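Local coordinates for protein beta-galactosidase (Bacillus circulans, PDB 4MAD) that probably hydrolyses terminal non-reducing beta-D-galactose residues from beta-galactosides, as a family 35 glycosidase built on a (beta/alpha)8 barrel with added beta domains, at residues A[533-538]-A[575-580]; A[556-561]-A[590-595]. All blocks are in the same frame, centred on the assembly; numbering follows the deposited sequence.

Contact 1: A[533-538]-A[575-580]; sequences SEWTKG and LLELHK
A buried carboxylate, that of Glu577, joins the loop entering strand 537-542 to the end of strand 569-577, neighbouring antiparallel strands of the sheet in the galactose-binding-like beta domain. Gly538 and Glu577 form a non-hydrogen-bonded pair with CA atoms 4.6 Å apart, and beyond it the two chains diverge around the carboxylate. Its OE1 accepts Thr536 N at 3.0 Å and, from the other face of the carboxylate plane, Lys537 N at 3.2 Å; Lys537 N also makes a weak bond to OE2. In its own turn Glu577 OE2 takes His579 N (2.8 Å) and Lys580 N (2.9 Å), again from opposite faces. Together with Tyr550 OH, which also bonds OE1, these N-H groups fix the rotation of the carboxylate and are likely to stabilise its negative charge. The chain bends at chi2 (77°), which folds the carboxylate back toward the backbone amides of both segments. With an alanine in place of Glu577, the N-H groups of Thr536 and Lys537 on one side and of His579 and Lys580 on the other would probably lose the carboxylate they share, and the turn after the strand could shift.

Trp535 packs beside this cluster. Its CE3 and CZ3 edge meets CB and CG of Glu577, with CG in the ring plane, while the methyls of Leu575 lie over one face; CD2 makes a CH-pi contact 3.9 Å from the centroid of the six-membered ring. Trp535 NE1 is bonded to Ser584 O. Thr536 OG1, hydrogen-bonded to Glu552, rests against the aliphatic part of Lys580. Past the carboxylate, Leu578 N donates to Lys537 O at 2.8 Å, almost straight, with an N-H...O angle of 176°.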
ATOM      1  N   SER A 533     -12.368  17.300   5.793  1.00 18.00           N
ATOM      2  CA  SER A 533     -11.870  18.552   5.249  1.00 17.57           C
ATOM      3  C   SER A 533     -11.676  19.612   6.318  1.00 19.13           C
ATOM      4  O   SER A 533     -10.868  20.491   6.162  1.00 18.78           O
ATOM      5  CB  SER A 533     -12.774  19.106   4.137  1.00 19.78           C
ATOM      6  OG  SER A 533     -14.040  19.405   4.598  1.00 25.31           O
ATOM      7  N   GLU A 534     -12.487  19.552   7.358  1.00 19.23           N
ATOM      8  CA  GLU A 534     -12.339  20.472   8.475  1.00 22.20           C
ATOM      9  C   GLU A 534     -11.081  20.236   9.315  1.00 21.44           C
ATOM     10  O   GLU A 534     -10.590  21.131   9.909  1.00 21.68           O
ATOM     11  CB  GLU A 534     -13.573  20.572   9.360  1.00 22.12           C
ATOM     12  CG  GLU A 534     -13.501  21.730  10.338  1.00 28.99           C
ATOM     13  CD  GLU A 534     -14.650  21.844  11.344  1.00 34.46           C
ATOM     14  OE1 GLU A 534     -15.405  20.909  11.555  1.00 27.04           O
ATOM     15  OE2 GLU A 534     -14.762  22.903  11.937  1.00 36.83           O
ATOM     16  N   TRP A 535     -10.659  18.999   9.394  1.00 17.67           N
ATOM     17  CA  TRP A 535      -9.584  18.547  10.242  1.00 17.20           C
ATOM     18  C   TRP A 535      -8.231  18.755   9.579  1.00 18.26           C
ATOM     19  O   TRP A 535      -8.167  19.283   8.515  1.00 18.86           O
ATOM     20  CB  TRP A 535      -9.829  17.103  10.665  1.00 15.01           C
ATOM     21  CG  TRP A 535     -11.050  16.988  11.554  1.00 19.66           C
ATOM     22  CD1 TRP A 535     -12.349  17.013  11.185  1.00 17.85           C
ATOM     23  CD2 TRP A 535     -11.045  16.833  12.968  1.00 17.73           C
ATOM     24  NE1 TRP A 535     -13.125  16.947  12.266  1.00 18.05           N
ATOM     25  CE2 TRP A 535     -12.360  16.795  13.378  1.00 19.02           C
ATOM     26  CE3 TRP A 535     -10.047  16.748  13.922  1.00 17.61           C
ATOM     27  CZ2 TRP A 535     -12.717  16.655  14.696  1.00 19.99           C
ATOM     28  CZ3 TRP A 535     -10.406  16.604  15.230  1.00 20.16           C
ATOM     29  CH2 TRP A 535     -11.723  16.580  15.608  1.00 22.47           C
ATOM     30  N   THR A 536      -7.169  18.377  10.268  1.00 14.87           N
ATOM     31  CA  THR A 536      -5.845  18.657   9.764  1.00 17.40           C
ATOM     32  C   THR A 536      -4.962  17.459   9.364  1.00 14.61           C
ATOM     33  O   THR A 536      -4.590  17.347   8.252  1.00 15.34           O
ATOM     34  CB  THR A 536      -5.092  19.652  10.683  1.00 19.78           C
ATOM     35  OG1 THR A 536      -5.722  20.915  10.615  1.00 19.55           O
ATOM     36  CG2 THR A 536      -3.680  19.786  10.272  1.00 20.49           C
ATOM     37  N   LYS A 537      -4.637  16.605  10.308  1.00 14.64           N
ATOM     38  CA  LYS A 537      -3.941  15.392   9.997  1.00 14.19           C
ATOM     39  C   LYS A 537      -4.186  14.326  11.024  1.00 15.97           C
ATOM     40  O   LYS A 537      -4.191  14.592  12.190  1.00 15.92           O
ATOM     41  CB  LYS A 537      -2.475  15.642   9.849  1.00 14.94           C
ATOM     42  CG  LYS A 537      -1.679  14.459   9.328  1.00 17.17           C
ATOM     43  CD  LYS A 537      -0.281  14.817   8.988  1.00 18.14           C
ATOM     44  CE  LYS A 537       0.374  13.863   8.037  1.00 18.79           C
ATOM     45  NZ  LYS A 537       0.390  12.521   8.493  1.00 21.39           N
ATOM     46  N   GLY A 538      -4.361  13.120  10.545  1.00 15.24           N
ATOM     47  CA  GLY A 538      -4.606  12.019  11.436  1.00 15.55           C
ATOM     48  C   GLY A 538      -5.052  10.734  10.820  1.00 15.39           C
ATOM     49  O   GLY A 538      -4.733  10.478   9.732  1.00 16.67           O
ATOM     50  N   LEU A 575     -11.274   9.132  16.177  1.00 17.59           N
ATOM     51  CA  LEU A 575     -10.481   9.894  15.268  1.00 18.28           C
ATOM     52  C   LEU A 575      -9.295  10.385  16.014  1.00 19.79           C
ATOM     53  O   LEU A 575      -9.482  10.935  17.018  1.00 20.29           O
ATOM     54  CB  LEU A 575     -11.264  11.069  14.795  1.00 18.31           C
ATOM     55  CG  LEU A 575     -10.635  12.063  13.878  1.00 20.79           C
ATOM     56  CD1 LEU A 575     -11.629  12.715  12.978  1.00 24.29           C
ATOM     57  CD2 LEU A 575      -9.934  13.069  14.655  1.00 18.92           C
ATOM     58  N   LEU A 576      -8.083  10.165  15.522  1.00 17.74           N
ATOM     59  CA  LEU A 576      -6.892  10.723  16.143  1.00 15.82           C
ATOM     60  C   LEU A 576      -6.464  11.887  15.287  1.00 15.34           C
ATOM     61  O   LEU A 576      -6.174  11.707  14.162  1.00 16.14           O
ATOM     62  CB  LEU A 576      -5.759   9.704  16.205  1.00 19.93           C
ATOM     63  CG  LEU A 576      -4.371  10.155  16.664  1.00 20.65           C
ATOM     64  CD1 LEU A 576      -4.376  10.782  18.007  1.00 15.03           C
ATOM     65  CD2 LEU A 576      -3.320   9.036  16.620  1.00 24.99           C
ATOM     66  N   GLU A 577      -6.483  13.066  15.841  1.00 17.80           N
ATOM     67  CA  GLU A 577      -6.048  14.241  15.151  1.00 16.08           C
ATOM     68  C   GLU A 577      -4.802  14.790  15.806  1.00 17.70           C
ATOM     69  O   GLU A 577      -4.733  14.900  16.962  1.00 17.15           O
ATOM     70  CB  GLU A 577      -7.110  15.308  15.130  1.00 16.71           C
ATOM     71  CG  GLU A 577      -6.582  16.663  14.967  1.00 16.66           C
ATOM     72  CD  GLU A 577      -6.168  17.003  13.528  1.00 19.12           C
ATOM     73  OE1 GLU A 577      -6.843  16.568  12.594  1.00 16.46           O
ATOM     74  OE2 GLU A 577      -5.167  17.696  13.361  1.00 16.64           O
ATOM     75  N   LEU A 578      -3.819  15.034  14.971  1.00 15.74           N
ATOM     76  CA  LEU A 578      -2.504  15.492  15.361  1.00 17.96           C
ATOM     77  C   LEU A 578      -2.357  16.919  15.805  1.00 17.78           C
ATOM     78  O   LEU A 578      -1.579  17.203  16.623  1.00 17.98           O
ATOM     79  CB  LEU A 578      -1.435  15.144  14.318  1.00 16.13           C
ATOM     80  CG  LEU A 578      -1.278  13.691  13.956  1.00 15.45           C
ATOM     81  CD1 LEU A 578      -0.168  13.449  12.965  1.00 19.46           C
ATOM     82  CD2 LEU A 578      -1.180  12.842  15.146  1.00 17.69           C
ATOM     83  N   HIS A 579      -3.047  17.827  15.157  1.00 15.84           N
ATOM     84  CA  HIS A 579      -2.801  19.220  15.376  1.00 16.73           C
ATOM     85  C   HIS A 579      -3.954  20.121  15.791  1.00 20.44           C
ATOM     86  O   HIS A 579      -3.845  20.850  16.743  1.00 20.68           O
ATOM     87  CB  HIS A 579      -2.247  19.823  14.115  1.00 20.21           C
ATOM     88  CG  HIS A 579      -0.973  19.206  13.677  1.00 25.21           C
ATOM     89  ND1 HIS A 579       0.222  19.492  14.281  1.00 24.03           N
ATOM     90  CD2 HIS A 579      -0.709  18.314  12.702  1.00 23.30           C
ATOM     91  CE1 HIS A 579       1.170  18.796  13.694  1.00 28.47           C
ATOM     92  NE2 HIS A 579       0.633  18.075  12.737  1.00 30.82           N
ATOM     93  N   LYS A 580      -4.989  20.110  14.983  1.00 19.62           N
ATOM     94  CA  LYS A 580      -6.056  21.063  15.139  1.00 22.16           C
ATOM     95  C   LYS A 580      -7.373  20.352  15.318  1.00 20.40           C
ATOM     96  O   LYS A 580      -7.727  19.596  14.530  1.00 20.25           O
ATOM     97  CB  LYS A 580      -6.111  21.983  13.960  1.00 22.47           C
ATOM     98  CG  LYS A 580      -4.953  22.894  13.840  1.00 26.33           C
ATOM     99  CD  LYS A 580      -5.067  23.660  12.573  1.00 29.79           C
ATOM    100  CE  LYS A 580      -4.055  24.739  12.396  1.00 34.90           C
ATOM    101  NZ  LYS A 580      -4.166  25.304  11.053  1.00 34.47           N
TER

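Contact 2: A[556-561]-A[590-595]; sequences QQTLYV and TPVLGA
Thr558 OG1 accepts the backbone N-H of Val592 at 2.9 Å, with an N-H...O angle of 164°. The hydroxyl sits between the backbone N and the carbonyl carbon of its own residue (chi1 50°), a rotation that turns OG1 to the 590-595 chain and brings it 3.4 Å from Pro591 CA. CG2 of the same threonine lies against Val592, the two side chains crossing at about a right angle. A second bond runs the other way, from Gln557 N to Val592 O (2.9 Å), its donor tilted 23° from the carbonyl plane. Val592 is thus held through both its N-H and its C=O. These bonds lay the C-terminal tail, which follows strand 584-588, along the start of strand 558-561, an outermost strand of the antiparallel sheet in the galactose-binding-like domain. Val592 CG1 packs 4.0 Å from Gln557 CB, and Ala595 CB touches Gln557 CG; the amide NE2 of Gln557 is bonded to Glu552 O. The extended side chain of Gln556 carries its amide alongside its own segment, where NE2 donates to Thr558 O at 2.8 Å in the carbonyl plane, while OE1 accepts Ser312 N from the loop carrying Thr311.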
ATOM      1  N   GLN A 556      -7.079  14.089  -1.538  1.00 14.63           N
ATOM      2  CA  GLN A 556      -8.131  13.341  -0.900  1.00 15.89           C
ATOM      3  C   GLN A 556      -8.623  14.073   0.350  1.00 15.13           C
ATOM      4  O   GLN A 556      -7.839  14.459   1.133  1.00 17.01           O
ATOM      5  CB  GLN A 556      -7.641  11.947  -0.531  1.00 16.73           C
ATOM      6  CG  GLN A 556      -8.563  11.147   0.354  1.00 20.19           C
ATOM      7  CD  GLN A 556      -8.133   9.734   0.519  1.00 18.95           C
ATOM      8  OE1 GLN A 556      -7.036   9.417   0.232  1.00 18.33           O
ATOM      9  NE2 GLN A 556      -9.005   8.883   0.971  1.00 19.77           N
ATOM     10  N   GLN A 557      -9.941  14.250   0.470  1.00 15.98           N
ATOM     11  CA  GLN A 557     -10.498  14.834   1.672  1.00 13.90           C
ATOM     12  C   GLN A 557     -11.545  13.994   2.389  1.00 15.52           C
ATOM     13  O   GLN A 557     -12.099  14.439   3.312  1.00 19.52           O
ATOM     14  CB  GLN A 557     -11.049  16.203   1.388  1.00 17.28           C
ATOM     15  CG  GLN A 557     -10.089  17.066   0.722  1.00 17.00           C
ATOM     16  CD  GLN A 557      -9.191  17.783   1.654  1.00 24.53           C
ATOM     17  OE1 GLN A 557      -9.366  17.752   2.800  1.00 22.64           O
ATOM     18  NE2 GLN A 557      -8.224  18.480   1.107  1.00 26.00           N
ATOM     19  N   THR A 558     -11.796  12.787   1.918  1.00 16.34           N
ATOM     20  CA  THR A 558     -12.743  11.862   2.535  1.00 15.88           C
ATOM     21  C   THR A 558     -12.101  10.517   2.690  1.00 18.53           C
ATOM     22  O   THR A 558     -11.227  10.211   1.950  1.00 19.72           O
ATOM     23  CB  THR A 558     -13.979  11.625   1.697  1.00 16.92           C
ATOM     24  OG1 THR A 558     -13.610  11.305   0.367  1.00 19.69           O
ATOM     25  CG2 THR A 558     -14.860  12.802   1.681  1.00 16.09           C
ATOM     26  N   LEU A 559     -12.555   9.757   3.663  1.00 17.19           N
ATOM     27  CA  LEU A 559     -12.152   8.397   3.853  1.00 16.48           C
ATOM     28  C   LEU A 559     -13.346   7.479   3.602  1.00 16.71           C
ATOM     29  O   LEU A 559     -14.312   7.654   4.192  1.00 17.17           O
ATOM     30  CB  LEU A 559     -11.611   8.122   5.268  1.00 15.47           C
ATOM     31  CG  LEU A 559     -10.209   8.572   5.641  1.00 19.38           C
ATOM     32  CD1 LEU A 559      -9.837   8.409   7.111  1.00 17.15           C
ATOM     33  CD2 LEU A 559      -9.196   8.009   4.754  1.00 21.33           C
ATOM     34  N   TYR A 560     -13.158   6.488   2.764  1.00 15.73           N
ATOM     35  CA  TYR A 560     -14.158   5.493   2.466  1.00 15.42           C
ATOM     36  C   TYR A 560     -14.341   4.566   3.624  1.00 16.40           C
ATOM     37  O   TYR A 560     -13.426   4.057   4.144  1.00 17.78           O
ATOM     38  CB  TYR A 560     -13.786   4.752   1.191  1.00 14.68           C
ATOM     39  CG  TYR A 560     -14.448   3.445   0.841  1.00 15.31           C
ATOM     40  CD1 TYR A 560     -15.792   3.326   0.714  1.00 19.32           C
ATOM     41  CD2 TYR A 560     -13.694   2.359   0.585  1.00 22.10           C
ATOM     42  CE1 TYR A 560     -16.342   2.173   0.380  1.00 18.10           C
ATOM     43  CE2 TYR A 560     -14.230   1.193   0.267  1.00 21.62           C
ATOM     44  CZ  TYR A 560     -15.573   1.102   0.151  1.00 25.09           C
ATOM     45  OH  TYR A 560     -16.095  -0.077  -0.173  1.00 28.44           O
ATOM     46  N   VAL A 561     -15.596   4.377   3.963  1.00 16.31           N
ATOM     47  CA  VAL A 561     -16.024   3.430   4.930  1.00 17.49           C
ATOM     48  C   VAL A 561     -16.851   2.312   4.287  1.00 16.27           C
ATOM     49  O   VAL A 561     -17.971   2.496   4.004  1.00 17.53           O
ATOM     50  CB  VAL A 561     -16.910   4.112   5.958  1.00 16.32           C
ATOM     51  CG1 VAL A 561     -17.270   3.175   7.043  1.00 17.86           C
ATOM     52  CG2 VAL A 561     -16.309   5.346   6.472  1.00 20.39           C
ATOM     53  N   THR A 590     -20.723  10.682  -1.179  1.00 21.06           N
ATOM     54  CA  THR A 590     -19.797  10.684  -2.269  1.00 23.01           C
ATOM     55  C   THR A 590     -18.456  11.184  -1.842  1.00 20.39           C
ATOM     56  O   THR A 590     -18.396  12.017  -1.026  1.00 21.47           O
ATOM     57  CB  THR A 590     -20.318  11.524  -3.388  1.00 28.54           C
ATOM     58  OG1 THR A 590     -19.590  11.225  -4.579  1.00 33.31           O
ATOM     59  CG2 THR A 590     -20.154  12.908  -3.056  1.00 28.03           C
ATOM     60  N   PRO A 591     -17.412  10.672  -2.442  1.00 18.01           N
ATOM     61  CA  PRO A 591     -16.083  11.045  -2.006  1.00 17.23           C
ATOM     62  C   PRO A 591     -15.580  12.356  -2.575  1.00 18.80           C
ATOM     63  O   PRO A 591     -16.060  12.821  -3.551  1.00 18.41           O
ATOM     64  CB  PRO A 591     -15.227   9.930  -2.548  1.00 19.01           C
ATOM     65  CG  PRO A 591     -15.885   9.540  -3.783  1.00 19.31           C
ATOM     66  CD  PRO A 591     -17.340   9.832  -3.627  1.00 20.84           C
ATOM     67  N   VAL A 592     -14.544  12.877  -1.933  1.00 16.21           N
ATOM     68  CA  VAL A 592     -13.762  13.985  -2.450  1.00 16.07           C
ATOM     69  C   VAL A 592     -12.328  13.490  -2.603  1.00 16.52           C
ATOM     70  O   VAL A 592     -11.624  13.373  -1.666  1.00 16.78           O
ATOM     71  CB  VAL A 592     -13.794  15.175  -1.567  1.00 18.55           C
ATOM     72  CG1 VAL A 592     -12.927  16.236  -2.096  1.00 20.56           C
ATOM     73  CG2 VAL A 592     -15.178  15.680  -1.471  1.00 21.73           C
ATOM     74  N   LEU A 593     -11.944  13.174  -3.815  1.00 14.22           N
ATOM     75  CA  LEU A 593     -10.620  12.636  -4.075  1.00 15.79           C
ATOM     76  C   LEU A 593      -9.801  13.669  -4.782  1.00 17.63           C
ATOM     77  O   LEU A 593      -8.693  13.447  -5.084  1.00 20.39           O
ATOM     78  CB  LEU A 593     -10.718  11.413  -4.940  1.00 14.29           C
ATOM     79  CG  LEU A 593     -11.554  10.286  -4.401  1.00 15.93           C
ATOM     80  CD1 LEU A 593     -11.572   9.131  -5.308  1.00 21.49           C
ATOM     81  CD2 LEU A 593     -11.051   9.904  -3.097  1.00 18.22           C
ATOM     82  N   GLY A 594     -10.403  14.788  -5.083  1.00 21.44           N
ATOM     83  CA  GLY A 594      -9.792  15.705  -5.988  1.00 27.74           C
ATOM     84  C   GLY A 594      -9.860  17.162  -5.664  1.00 32.00           C
ATOM     85  O   GLY A 594     -10.009  17.994  -6.487  1.00 31.58           O
ATOM     86  N   ALA A 595      -9.727  17.484  -4.425  1.00 35.36           N
ATOM     87  CA  ALA A 595      -9.687  18.868  -4.195  1.00 41.11           C
ATOM     88  C   ALA A 595      -8.285  19.428  -4.574  1.00 42.79           C
ATOM     89  O   ALA A 595      -7.521  19.817  -3.731  1.00 46.37           O
ATOM     90  CB  ALA A 595     -10.072  19.158  -2.837  1.00 41.58           C
TER

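Both contacts reach the same antiparallel sheet, although 590-595 is itself no strand, and their centres are about 15 Å apart. The pairings alternate along the chain: 533-538, 556-561, 575-580, then 590-595. Contact 1 joins the neighbouring strands 537-542 and 569-577, whereas contact 2 adds the C-terminal tail beside strand 558-561, at one outer limit of the sheet. They meet directly where Ser533 CA packs against Gln557 OE1 at 3.6 Å. Glu552 serves both, its carboxylate bonding Thr536 and its backbone O bonding Gln557. Both lie away from the predicted catalytic pair, Glu171 and Glu247; contact 2 also touches the family 35 catalytic region, within which Ser312 lies.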